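Local coordinates for protein nucleoporin NUP145 (Chaetomium thermophilum, PDB 5HB6) that probably serves as a structural and docking component of the nuclear pore complex and carries the autoproteolytic domain described here, at residues D11-M16 against I48-L53; V25-G30 against V41-S46; T56-E61 against A65-N70; R107-L112 against T118-Y123. The protein carries 1 engineered substitution. One frame throughout, in Å; residues are numbered along the deposited sequence. Where two conformers were deposited one is given.

Contact 1 (D11-M16 against I48-L53); sequences DDIRAM and INLDDL. With SO4 (sulfate ion), chain D.
Arg14, on helix 10-14, reaches across to Leu50 and Asp51 in the loop that leads to strand 58-61, and joins Asp11 and Asp51 in a salt-bridge network at the surface of the autopeptidase domain, with a sulfate held beside it. The side chain leaves the helix with CG beside its own backbone N (chi1 -76°) and then runs extended to NE, which carries the guanidinium over the gap. Its edge is turned to the sulfate, probably taken up from the crystallisation liquor: NE donates to O2 at 3.1 Å and NH2 to O3 at 2.8 Å. NH2 also makes a salt bridge to Asp51 OD1 (2.9 Å), weak as a hydrogen bond, with the carboxylate plane turned 46° from that of the guanidinium. Asp11 OD1 lies in plane at the same group's edge, a weaker partner of NH1 at 3.4 Å. Together the two acids and the sulfate probably fix the rotation of the group. Arg21 adds a further donor to the sulfate. The apolar part of the contact is Ile13 CG2 on Leu50 CD1 at 3.8 Å. The loop itself is shaped by an Asx turn, Asn49 OD1 accepting from Asp51 N, and the backbone N of Leu50 points almost straight at sulfate O1, 2.9 Å away.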
loop_
_atom_site.group_PDB
_atom_site.type_symbol
_atom_site.label_atom_id
_atom_site.label_comp_id
_atom_site.label_asym_id
_atom_site.label_seq_id
_atom_site.Cartn_x
_atom_site.Cartn_y
_atom_site.Cartn_z
ATOM N N ASP A 11 17.088 -0.218 8.875
ATOM C CA ASP A 11 18.276 0.315 9.554
ATOM C C ASP A 11 18.124 1.797 9.897
ATOM O O ASP A 11 18.541 2.231 10.983
ATOM C CB ASP A 11 19.525 0.083 8.698
ATOM C CG ASP A 11 20.033 -1.362 8.757
ATOM O OD1 ASP A 11 19.656 -2.118 9.686
ATOM O OD2 ASP A 11 20.843 -1.737 7.882
ATOM N N ASP A 12 17.524 2.586 8.991
ATOM C CA ASP A 12 17.238 3.989 9.275
ATOM C C ASP A 12 16.351 4.099 10.507
ATOM O O ASP A 12 16.547 4.964 11.362
ATOM C CB ASP A 12 16.441 4.637 8.124
ATOM C CG ASP A 12 17.232 4.881 6.818
ATOM O OD1 ASP A 12 18.488 4.973 6.850
ATOM O OD2 ASP A 12 16.522 5.040 5.742
ATOM N N ILE A 13 15.321 3.256 10.582
ATOM C CA ILE A 13 14.350 3.354 11.667
ATOM C C ILE A 13 14.983 2.924 12.986
ATOM O O ILE A 13 14.760 3.544 14.037
ATOM C CB ILE A 13 13.106 2.521 11.316
ATOM C CG1 ILE A 13 12.411 3.121 10.084
ATOM C CG2 ILE A 13 12.140 2.480 12.496
ATOM C CD1 ILE A 13 11.460 2.162 9.412
ATOM N N ARG A 14 15.815 1.885 12.945
ATOM C CA ARG A 14 16.498 1.445 14.156
ATOM C C ARG A 14 17.430 2.519 14.700
ATOM O O ARG A 14 17.698 2.581 15.914
ATOM C CB ARG A 14 17.273 0.167 13.844
ATOM C CG ARG A 14 16.380 -1.050 13.745
ATOM C CD ARG A 14 17.076 -2.225 13.071
ATOM N NE ARG A 14 16.130 -3.316 12.870
ATOM C CZ ARG A 14 16.143 -4.147 11.835
ATOM N NH1 ARG A 14 17.060 -4.039 10.885
ATOM N NH2 ARG A 14 15.227 -5.097 11.755
ATOM N N ALA A 15 17.952 3.359 13.819
ATOM C CA ALA A 15 18.842 4.433 14.224
ATOM C C ALA A 15 18.111 5.666 14.736
ATOM O O ALA A 15 18.763 6.586 15.240
ATOM C CB ALA A 15 19.747 4.809 13.058
ATOM N N MET A 16 16.789 5.704 14.642
ATOM C CA MET A 16 16.029 6.825 15.164
ATOM C C MET A 16 15.987 6.758 16.685
ATOM O O MET A 16 16.089 5.684 17.285
ATOM C CB MET A 16 14.597 6.779 14.631
ATOM C CG MET A 16 14.506 7.018 13.145
ATOM S SD MET A 16 12.811 6.888 12.597
ATOM C CE MET A 16 12.988 7.139 10.832
ATOM N N ILE A 48 6.779 -2.553 16.468
ATOM C CA ILE A 48 6.638 -3.424 15.308
ATOM C C ILE A 48 7.988 -4.073 15.034
ATOM O O ILE A 48 9.030 -3.412 15.112
ATOM C CB ILE A 48 6.145 -2.607 14.098
ATOM C CG1 ILE A 48 4.683 -2.215 14.330
ATOM C CG2 ILE A 48 6.297 -3.395 12.810
ATOM C CD1 ILE A 48 4.149 -1.185 13.374
ATOM N N ASN A 49 7.966 -5.371 14.728
ATOM C CA ASN A 49 9.178 -6.134 14.435
ATOM C C ASN A 49 9.544 -5.934 12.974
ATOM O O ASN A 49 8.965 -6.558 12.078
ATOM C CB ASN A 49 8.950 -7.610 14.735
ATOM C CG ASN A 49 10.193 -8.467 14.496
ATOM O OD1 ASN A 49 11.238 -7.974 14.066
ATOM N ND2 ASN A 49 10.080 -9.762 14.787
ATOM N N LEU A 50 10.519 -5.063 12.728
ATOM C CA LEU A 50 10.888 -4.723 11.364
ATOM C C LEU A 50 11.534 -5.885 10.632
ATOM O O LEU A 50 11.611 -5.855 9.402
ATOM C CB LEU A 50 11.828 -3.523 11.358
ATOM C CG LEU A 50 11.280 -2.234 11.950
ATOM C CD1 LEU A 50 12.430 -1.270 12.165
ATOM C CD2 LEU A 50 10.261 -1.646 11.010
ATOM N N ASP A 51 11.998 -6.905 11.353
ATOM C CA ASP A 51 12.557 -8.092 10.730
ATOM C C ASP A 51 11.495 -9.116 10.370
ATOM O O ASP A 51 11.816 -10.136 9.754
ATOM C CB ASP A 51 13.593 -8.739 11.652
ATOM C CG ASP A 51 14.966 -8.101 11.524
ATOM O OD1 ASP A 51 15.333 -7.681 10.398
ATOM O OD2 ASP A 51 15.672 -8.011 12.547
ATOM N N ASP A 52 10.242 -8.881 10.740
ATOM C CA ASP A 52 9.164 -9.794 10.410
ATOM C C ASP A 52 7.956 -8.966 10.023
ATOM O O ASP A 52 6.860 -9.101 10.570
ATOM C CB ASP A 52 8.858 -10.749 11.556
ATOM C CG ASP A 52 7.982 -11.900 11.120
ATOM O OD1 ASP A 52 7.990 -12.210 9.907
ATOM O OD2 ASP A 52 7.291 -12.491 11.981
ATOM N N LEU A 53 8.174 -8.085 9.053
ATOM C CA LEU A 53 7.149 -7.212 8.507
ATOM C C LEU A 53 6.710 -7.674 7.127
ATOM O O LEU A 53 5.512 -7.904 6.892
ATOM C CB LEU A 53 7.704 -5.786 8.429
ATOM C CG LEU A 53 6.717 -4.641 8.225
ATOM C CD1 LEU A 53 7.267 -3.354 8.856
ATOM C CD2 LEU A 53 6.455 -4.439 6.756
HETATM S S SO4 D . 13.324 -4.385 15.188
HETATM O O1 SO4 D . 11.961 -3.882 14.989
HETATM O O2 SO4 D . 14.226 -3.247 15.357
HETATM O O3 SO4 D . 13.697 -5.216 14.043
HETATM O O4 SO4 D . 13.367 -5.214 16.388
#

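Contact 2 (V25-G30 against V41-S46); sequences VGFTVG and VPVDLS
An irregular stretch ahead of strand 28-31 meets the loop that follows strand 35-39, and the two close over one aromatic ring, that of Phe27. The methyl CD1 of Leu45 sits above one face of this ring, 3.8 Å from its centroid and only 10° off the normal, a CH-pi contact with the carbon almost over the ring centre. Val43 comes from another direction: its CG2 meets Phe27 CB at 3.7 Å, the two side chains crossing at about a right angle. With CG1 of Val43 anti to the carbonyl carbon (chi1 -70°), CG2 is left between the backbone N and the carbonyl carbon, facing the root of the ring. In the six-stranded antiparallel sheet of the S59 autopeptidase domain, strand 28-31 lies between strands 4-7 and 35-39, so Phe27 sits where that sheet gives way to loop; Met6 and Ile13 also pack on its side chain. Farther out, Val25 and Pro42 lie side by side and point the same way, with CG2 and CG 4.1 Å apart. A water joins the two backbones, accepting from Phe27 N at 2.9 Å and donating to Val41 O at 2.9 Å. Around Leu45 the loop turns from Asp44 to Ser46: Asp44 OD1 accepts from Ser46 N, an Asx turn, and also from Ser46 OG at 2.6 Å.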
loop_
_atom_site.group_PDB
_atom_site.type_symbol
_atom_site.label_atom_id
_atom_site.label_comp_id
_atom_site.label_asym_id
_atom_site.label_seq_id
_atom_site.Cartn_x
_atom_site.Cartn_y
_atom_site.Cartn_z
ATOM N N VAL A 25 7.564 9.440 9.457
ATOM C CA VAL A 25 6.879 10.132 8.370
ATOM C C VAL A 25 7.333 9.541 7.047
ATOM O O VAL A 25 8.521 9.244 6.856
ATOM C CB VAL A 25 7.191 11.641 8.431
ATOM C CG1 VAL A 25 6.623 12.379 7.232
ATOM C CG2 VAL A 25 6.653 12.239 9.725
ATOM N N GLY A 26 6.392 9.376 6.127
ATOM C CA GLY A 26 6.721 8.884 4.806
ATOM C C GLY A 26 6.973 7.402 4.731
ATOM O O GLY A 26 7.626 6.942 3.785
ATOM N N PHE A 27 6.491 6.637 5.710
ATOM C CA PHE A 27 6.773 5.208 5.735
ATOM C C PHE A 27 6.098 4.538 4.545
ATOM O O PHE A 27 4.903 4.710 4.324
ATOM C CB PHE A 27 6.327 4.577 7.055
ATOM C CG PHE A 27 6.769 3.159 7.216
ATOM C CD1 PHE A 27 8.111 2.820 7.136
ATOM C CD2 PHE A 27 5.848 2.145 7.430
ATOM C CE1 PHE A 27 8.511 1.512 7.281
ATOM C CE2 PHE A 27 6.263 0.841 7.598
ATOM C CZ PHE A 27 7.581 0.529 7.495
ATOM N N THR A 28 6.875 3.744 3.816
ATOM C CA THR A 28 6.443 3.141 2.563
ATOM C C THR A 28 6.946 1.712 2.558
ATOM O O THR A 28 8.121 1.485 2.845
ATOM C CB THR A 28 7.044 3.892 1.367
ATOM O OG1 THR A 28 6.640 5.263 1.432
ATOM C CG2 THR A 28 6.576 3.333 0.048
ATOM N N VAL A 29 6.067 0.759 2.250
ATOM C CA VAL A 29 6.430 -0.632 2.036
ATOM C C VAL A 29 6.084 -0.969 0.611
ATOM O O VAL A 29 4.959 -0.721 0.173
ATOM C CB VAL A 29 5.711 -1.570 3.020
ATOM C CG1 VAL A 29 6.048 -3.051 2.709
ATOM C CG2 VAL A 29 6.111 -1.235 4.447
ATOM N N GLY A 30 7.067 -1.485 -0.131
ATOM C CA GLY A 30 6.848 -1.815 -1.521
ATOM C C GLY A 30 7.357 -3.204 -1.850
ATOM O O GLY A 30 8.052 -3.844 -1.051
ATOM N N VAL A 41 0.094 9.296 7.224
ATOM C CA VAL A 41 0.263 10.013 8.486
ATOM C C VAL A 41 1.490 9.410 9.150
ATOM O O VAL A 41 1.951 8.320 8.760
ATOM C CB VAL A 41 -0.983 9.862 9.387
ATOM C CG1 VAL A 41 -2.193 10.514 8.750
ATOM C CG2 VAL A 41 -1.261 8.395 9.665
ATOM N N PRO A 42 2.046 10.083 10.159
ATOM C CA PRO A 42 3.168 9.476 10.881
ATOM C C PRO A 42 2.696 8.196 11.539
ATOM O O PRO A 42 1.565 8.117 12.029
ATOM C CB PRO A 42 3.550 10.534 11.927
ATOM C CG PRO A 42 2.996 11.803 11.412
ATOM C CD PRO A 42 1.719 11.422 10.692
ATOM N N VAL A 43 3.558 7.183 11.526
ATOM C CA VAL A 43 3.220 5.889 12.109
ATOM C C VAL A 43 4.161 5.561 13.260
ATOM O O VAL A 43 5.357 5.863 13.229
ATOM C CB VAL A 43 3.213 4.749 11.066
ATOM C CG1 VAL A 43 2.032 4.910 10.104
ATOM C CG2 VAL A 43 4.509 4.682 10.318
ATOM N N ASP A 44 3.611 4.890 14.259
ATOM C CA ASP A 44 4.369 4.480 15.438
ATOM C C ASP A 44 4.921 3.087 15.164
ATOM O O ASP A 44 4.167 2.114 15.121
ATOM C CB ASP A 44 3.458 4.483 16.662
ATOM C CG ASP A 44 4.192 4.138 17.955
ATOM O OD1 ASP A 44 5.392 3.771 17.914
ATOM O OD2 ASP A 44 3.537 4.230 19.012
ATOM N N LEU A 45 6.228 2.997 14.928
ATOM C CA LEU A 45 6.883 1.725 14.669
ATOM C C LEU A 45 7.668 1.235 15.870
ATOM O O LEU A 45 8.454 0.293 15.738
ATOM C CB LEU A 45 7.798 1.828 13.446
ATOM C CG LEU A 45 7.169 2.330 12.142
ATOM C CD1 LEU A 45 8.179 2.325 11.014
ATOM C CD2 LEU A 45 5.959 1.493 11.779
ATOM N N SER A 46 7.464 1.849 17.038
ATOM C CA SER A 46 8.264 1.505 18.210
ATOM C C SER A 46 8.042 0.069 18.665
ATOM O O SER A 46 8.927 -0.514 19.301
ATOM C CB SER A 46 7.981 2.484 19.358
ATOM O OG SER A 46 6.637 2.408 19.799
HETATM O O HOH W 1 4.415 7.278 7.687
#

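Contact 3 (T56-E61 against A65-N70); sequences TIVILE and ATVYPN
Ile57 and Ile59 meet the returning chain chiefly at Thr66, Tyr68 and Pro69, and between them they illustrate how backbone pairing and side-chain cover can be shared by the same residues. Ile59 and Thr66 form a hydrogen-bonded antiparallel pair: Ile59 N donates to Thr66 O at 2.8 Å, and Thr66 N answers to Ile59 O at 2.9 Å. A water bridges the same pair at its side, donating to Ile59 O and lying 2.7 Å from Thr66 OG1. The Ile59 side chain leaves the sheet on the face it shares with Thr66, but chi2 of 89° swings CD1 along the strand until it rests on Pro69 CG, 3.6 Å away. Ile57 works mainly through its carbonyl oxygen, which takes Tyr68 N at 2.8 Å. Its CG2, anti to the backbone N, lies alongside the tyrosine and touches CE1 at 4.0 Å; the phenol OH is held by Leu81 N, outside the pair. On the other face of the sheet Val58 stands opposite Val67, while Leu60 lays CD2 against Ala65 CB at 3.7 Å, both packing on Val37 of strand 35-39. Segments 58-61 and 65-67 run at 170° to one another, and the arrangement is that of a two-stranded antiparallel beta hairpin, made by strands 58-61 and 64-67.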
loop_
_atom_site.group_PDB
_atom_site.type_symbol
_atom_site.label_atom_id
_atom_site.label_comp_id
_atom_site.label_asym_id
_atom_site.label_seq_id
_atom_site.Cartn_x
_atom_site.Cartn_y
_atom_site.Cartn_z
ATOM N N THR A 56 4.220 -10.679 6.377
ATOM C CA THR A 56 3.685 -11.073 7.674
ATOM C C THR A 56 2.707 -10.010 8.162
ATOM O O THR A 56 1.568 -10.324 8.509
ATOM C CB THR A 56 4.839 -11.249 8.656
ATOM O OG1 THR A 56 5.666 -12.330 8.207
ATOM C CG2 THR A 56 4.330 -11.560 10.035
ATOM N N ILE A 57 3.167 -8.762 8.236
ATOM C CA ILE A 57 2.306 -7.621 8.552
ATOM C C ILE A 57 1.745 -6.990 7.279
ATOM O O ILE A 57 0.535 -6.782 7.152
ATOM C CB ILE A 57 3.092 -6.586 9.395
ATOM C CG1 ILE A 57 3.487 -7.173 10.759
ATOM C CG2 ILE A 57 2.268 -5.327 9.599
ATOM C CD1 ILE A 57 4.284 -6.222 11.655
ATOM N N VAL A 58 2.625 -6.673 6.334
ATOM C CA VAL A 58 2.246 -6.103 5.048
ATOM C C VAL A 58 2.517 -7.161 3.992
ATOM O O VAL A 58 3.661 -7.593 3.818
ATOM C CB VAL A 58 3.004 -4.797 4.755
ATOM C CG1 VAL A 58 2.579 -4.233 3.398
ATOM C CG2 VAL A 58 2.799 -3.785 5.887
ATOM N N ILE A 59 1.470 -7.559 3.273
ATOM C CA ILE A 59 1.579 -8.595 2.248
ATOM C C ILE A 59 1.255 -7.946 0.919
ATOM O O ILE A 59 0.151 -7.407 0.742
ATOM C CB ILE A 59 0.644 -9.791 2.496
ATOM C CG1 ILE A 59 0.977 -10.461 3.823
ATOM C CG2 ILE A 59 0.820 -10.818 1.410
ATOM C CD1 ILE A 59 0.250 -9.903 4.973
ATOM N N LEU A 60 2.201 -8.028 -0.010
ATOM C CA LEU A 60 2.060 -7.484 -1.353
ATOM C C LEU A 60 2.212 -8.622 -2.348
ATOM O O LEU A 60 3.286 -9.195 -2.487
ATOM C CB LEU A 60 3.110 -6.398 -1.590
ATOM C CG LEU A 60 2.856 -5.128 -0.786
ATOM C CD1 LEU A 60 4.025 -4.179 -0.846
ATOM C CD2 LEU A 60 1.631 -4.408 -1.309
ATOM N N GLU A 61 1.137 -8.935 -3.044
ATOM C CA GLU A 61 1.171 -9.835 -4.185
ATOM C C GLU A 61 0.455 -9.134 -5.322
ATOM O O GLU A 61 -0.257 -8.146 -5.090
ATOM C CB GLU A 61 0.498 -11.182 -3.866
ATOM C CG GLU A 61 1.211 -11.929 -2.734
ATOM C CD GLU A 61 0.554 -13.244 -2.366
ATOM O OE1 GLU A 61 -0.629 -13.437 -2.717
ATOM O OE2 GLU A 61 1.227 -14.073 -1.722
ATOM N N ALA A 65 -2.896 -5.830 -1.883
ATOM C CA ALA A 65 -2.197 -5.252 -0.747
ATOM C C ALA A 65 -3.024 -5.530 0.498
ATOM O O ALA A 65 -4.187 -5.145 0.570
ATOM C CB ALA A 65 -1.983 -3.755 -0.941
ATOM N N THR A 66 -2.405 -6.156 1.485
ATOM C CA THR A 66 -3.044 -6.548 2.735
ATOM C C THR A 66 -2.172 -6.056 3.879
ATOM O O THR A 66 -0.943 -6.184 3.839
ATOM C CB THR A 66 -3.187 -8.108 2.843
ATOM O OG1 THR A 66 -3.932 -8.639 1.747
ATOM C CG2 THR A 66 -3.886 -8.530 4.156
ATOM N N VAL A 67 -2.804 -5.472 4.887
ATOM C CA VAL A 67 -2.109 -5.059 6.097
ATOM C C VAL A 67 -2.843 -5.671 7.283
ATOM O O VAL A 67 -4.044 -5.444 7.442
ATOM C CB VAL A 67 -2.051 -3.522 6.206
ATOM C CG1 VAL A 67 -1.277 -3.088 7.448
ATOM C CG2 VAL A 67 -1.412 -2.941 4.967
ATOM N N TYR A 68 -2.106 -6.426 8.130
ATOM C CA TYR A 68 -2.625 -7.174 9.278
ATOM C C TYR A 68 -3.549 -8.297 8.830
ATOM O O TYR A 68 -4.774 -8.182 8.953
ATOM C CB TYR A 68 -3.346 -6.264 10.279
ATOM C CG TYR A 68 -2.449 -5.236 10.941
ATOM C CD1 TYR A 68 -1.408 -5.624 11.759
ATOM C CD2 TYR A 68 -2.645 -3.883 10.729
ATOM C CE1 TYR A 68 -0.593 -4.698 12.360
ATOM C CE2 TYR A 68 -1.831 -2.947 11.313
ATOM C CZ TYR A 68 -0.798 -3.348 12.121
ATOM O OH TYR A 68 0.005 -2.392 12.724
ATOM N N PRO A 69 -2.995 -9.420 8.360
ATOM C CA PRO A 69 -3.836 -10.521 7.870
ATOM C C PRO A 69 -4.508 -11.333 8.970
ATOM O O PRO A 69 -5.441 -12.082 8.662
ATOM C CB PRO A 69 -2.836 -11.393 7.092
ATOM C CG PRO A 69 -1.557 -11.190 7.828
ATOM C CD PRO A 69 -1.561 -9.724 8.208
ATOM N N ASN A 70 -4.075 -11.215 10.227
ATOM C CA ASN A 70 -4.643 -11.982 11.328
ATOM C C ASN A 70 -5.628 -11.088 12.059
ATOM O O ASN A 70 -5.228 -10.137 12.740
ATOM C CB ASN A 70 -3.544 -12.479 12.264
ATOM C CG ASN A 70 -4.082 -13.321 13.414
ATOM O OD1 ASN A 70 -5.290 -13.495 13.558
ATOM N ND2 ASN A 70 -3.183 -13.861 14.226
HETATM O O HOH W 2 -2.091 -9.224 -0.124
#

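Contact 4 (R107-L112 against T118-Y123); sequences RHIERL and TTFESY
Helix 107-112 and strand 119-123 run nearly antiparallel, their directions 156° apart and their axes 9.4 Å from each other at closest approach. Tyr123 takes the largest share of the packing. The edge of the His108 imidazole is directed at one face of the Tyr123 ring, a T-shaped pair with centroids 5.0 Å apart and planes at 81°. With CG anti to the backbone N (chi1 171°), His108 puts its ring edge on the phenol face; its NE2 is also hydrogen-bonded to Ser92 O, which probably helps to fix the turn of the imidazole. Further along the phenol ring, Leu112 CD1 meets CD1 of Tyr123 at 3.6 Å and Ile109 CG1 reaches its CD2 at 3.7 Å. Here the helix lies beside an outermost strand of the six-stranded sheet in the S59 domain, and that strand carries a classic beta bulge in which Glu121 and Ser122 both face Ala131. Phe120, before the bulge, packs through CE1 on Leu112 CB at 4.0 Å and through CZ on Ile109 CG2 at 4.2 Å. Just before the strand, a water donates to Leu112 O at 2.8 Å and to Thr118 OG1 at 2.9 Å; the Thr118 hydroxyl is also hydrogen-bonded to Ile115 O.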
loop_
_atom_site.group_PDB
_atom_site.type_symbol
_atom_site.label_atom_id
_atom_site.label_comp_id
_atom_site.label_asym_id
_atom_site.label_seq_id
_atom_site.Cartn_x
_atom_site.Cartn_y
_atom_site.Cartn_z
ATOM N N ARG A 107 -14.124 3.686 -19.857
ATOM C CA ARG A 107 -15.069 3.106 -18.904
ATOM C C ARG A 107 -14.342 2.352 -17.797
ATOM O O ARG A 107 -14.813 2.306 -16.656
ATOM C CB ARG A 107 -16.071 2.183 -19.605
ATOM C CG ARG A 107 -16.941 1.401 -18.616
ATOM C CD ARG A 107 -18.380 1.255 -19.052
ATOM N NE ARG A 107 -19.181 0.671 -17.976
ATOM C CZ ARG A 107 -19.850 1.366 -17.056
ATOM N NH1 ARG A 107 -20.550 0.726 -16.129
ATOM N NH2 ARG A 107 -19.836 2.695 -17.057
ATOM N N HIS A 108 -13.225 1.705 -18.138
ATOM C CA HIS A 108 -12.396 1.036 -17.135
ATOM C C HIS A 108 -11.987 2.014 -16.050
ATOM O O HIS A 108 -12.102 1.734 -14.847
ATOM C CB HIS A 108 -11.148 0.484 -17.814
ATOM C CG HIS A 108 -10.106 -0.029 -16.870
ATOM N ND1 HIS A 108 -10.306 -1.141 -16.078
ATOM C CD2 HIS A 108 -8.840 0.385 -16.629
ATOM C CE1 HIS A 108 -9.215 -1.368 -15.367
ATOM N NE2 HIS A 108 -8.308 -0.460 -15.682
ATOM N N ILE A 109 -11.530 3.194 -16.463
ATOM C CA ILE A 109 -11.118 4.201 -15.493
ATOM C C ILE A 109 -12.300 4.621 -14.632
ATOM O O ILE A 109 -12.185 4.752 -13.412
ATOM C CB ILE A 109 -10.456 5.393 -16.206
ATOM C CG1 ILE A 109 -9.100 4.955 -16.758
ATOM C CG2 ILE A 109 -10.255 6.562 -15.241
ATOM C CD1 ILE A 109 -8.581 5.857 -17.846
ATOM N N GLU A 110 -13.465 4.806 -15.246
ATOM C CA GLU A 110 -14.646 5.162 -14.471
ATOM C C GLU A 110 -15.032 4.060 -13.486
ATOM O O GLU A 110 -15.432 4.343 -12.351
ATOM C CB GLU A 110 -15.789 5.501 -15.426
ATOM C CG GLU A 110 -15.547 6.797 -16.236
ATOM C CD GLU A 110 -15.083 7.973 -15.359
ATOM O OE1 GLU A 110 -13.897 8.395 -15.459
ATOM O OE2 GLU A 110 -15.898 8.465 -14.546
ATOM N N ARG A 111 -14.868 2.798 -13.869
ATOM C CA ARG A 111 -15.189 1.725 -12.936
ATOM C C ARG A 111 -14.154 1.638 -11.811
ATOM O O ARG A 111 -14.504 1.322 -10.663
ATOM C CB ARG A 111 -15.333 0.397 -13.676
ATOM C CG ARG A 111 -16.550 0.380 -14.624
ATOM C CD ARG A 111 -17.875 0.633 -13.895
ATOM N NE ARG A 111 -18.289 -0.491 -13.061
ATOM C CZ ARG A 111 -19.133 -0.408 -12.032
ATOM N NH1 ARG A 111 -19.639 0.760 -11.654
ATOM N NH2 ARG A 111 -19.467 -1.508 -11.365
ATOM N N LEU A 112 -12.875 1.907 -12.098
ATOM C CA LEU A 112 -11.903 1.984 -11.010
ATOM C C LEU A 112 -12.305 3.048 -10.002
ATOM O O LEU A 112 -12.130 2.862 -8.795
ATOM C CB LEU A 112 -10.511 2.284 -11.544
ATOM C CG LEU A 112 -9.810 1.155 -12.291
ATOM C CD1 LEU A 112 -8.453 1.663 -12.774
ATOM C CD2 LEU A 112 -9.624 -0.078 -11.449
ATOM N N THR A 118 -12.507 2.507 -1.576
ATOM C CA THR A 118 -11.287 3.125 -2.075
ATOM C C THR A 118 -11.618 4.542 -2.516
ATOM O O THR A 118 -12.760 4.841 -2.884
ATOM C CB THR A 118 -10.669 2.376 -3.286
ATOM O OG1 THR A 118 -11.461 2.585 -4.467
ATOM C CG2 THR A 118 -10.509 0.897 -3.014
ATOM N N THR A 119 -10.607 5.408 -2.502
ATOM C CA THR A 119 -10.726 6.751 -3.060
ATOM C C THR A 119 -9.721 6.856 -4.198
ATOM O O THR A 119 -8.509 6.856 -3.971
ATOM C CB THR A 119 -10.448 7.798 -1.990
ATOM O OG1 THR A 119 -11.391 7.658 -0.918
ATOM C CG2 THR A 119 -10.571 9.179 -2.571
ATOM N N PHE A 120 -10.218 6.897 -5.426
ATOM C CA PHE A 120 -9.356 6.876 -6.592
ATOM C C PHE A 120 -8.374 8.024 -6.553
ATOM O O PHE A 120 -8.754 9.160 -6.289
ATOM C CB PHE A 120 -10.244 7.004 -7.832
ATOM C CG PHE A 120 -9.503 6.998 -9.130
ATOM C CD1 PHE A 120 -9.234 5.804 -9.781
ATOM C CD2 PHE A 120 -9.146 8.186 -9.747
ATOM C CE1 PHE A 120 -8.591 5.804 -10.989
ATOM C CE2 PHE A 120 -8.514 8.190 -10.953
ATOM C CZ PHE A 120 -8.242 7.001 -11.586
ATOM N N GLU A 121 -7.120 7.731 -6.858
ATOM C CA GLU A 121 -6.082 8.735 -7.030
ATOM C C GLU A 121 -5.676 8.866 -8.482
ATOM O O GLU A 121 -5.674 9.962 -9.033
ATOM C CB GLU A 121 -4.874 8.375 -6.164
ATOM C CG GLU A 121 -5.207 8.431 -4.680
ATOM C CD GLU A 121 -4.902 9.759 -4.027
ATOM O OE1 GLU A 121 -4.376 10.664 -4.705
ATOM O OE2 GLU A 121 -5.208 9.894 -2.829
ATOM N N SER A 122 -5.402 7.751 -9.147
ATOM C CA SER A 122 -4.987 7.831 -10.538
ATOM C C SER A 122 -5.001 6.455 -11.179
ATOM O O SER A 122 -4.976 5.417 -10.504
ATOM C CB SER A 122 -3.581 8.401 -10.649
ATOM O OG SER A 122 -2.661 7.556 -9.989
ATOM N N TYR A 123 -5.002 6.470 -12.503
ATOM C CA TYR A 123 -4.722 5.301 -13.313
ATOM C C TYR A 123 -3.841 5.748 -14.469
ATOM O O TYR A 123 -4.173 6.713 -15.164
ATOM C CB TYR A 123 -6.000 4.647 -13.848
ATOM C CG TYR A 123 -5.656 3.490 -14.734
ATOM C CD1 TYR A 123 -5.209 2.312 -14.196
ATOM C CD2 TYR A 123 -5.758 3.583 -16.110
ATOM C CE1 TYR A 123 -4.840 1.239 -15.010
ATOM C CE2 TYR A 123 -5.410 2.513 -16.927
ATOM C CZ TYR A 123 -4.959 1.343 -16.379
ATOM O OH TYR A 123 -4.566 0.258 -17.124
HETATM O O HOH W 3 -10.290 3.705 -6.909
#

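How the contacts relate
Contacts 1, 2 and 3 form a continuous body, whereas contact 4 stands apart. Ile13 of contact 1 inserts CD1 against contact 2, at 3.7 Å from both Leu45 CD1 and Phe27 CE1, so the sulfate-bound surface is backed by the apolar interior there. Segment 25-30 also packs on the hairpin: Val29 CG1 touches Val58 CG1 at 3.7 Å. Contact 1 reaches contact 3 directly as well, through Leu53 O and Val58 N, a probable hydrogen bond of 3.2 Å. Contact 4 lies across the chain's centre from contacts 1 and 2, its centre about 34 Å from that of contact 1; another sulfate lies about 4 Å from its His108 side chain. Contacts 2 and 4 reach the same six-stranded sheet.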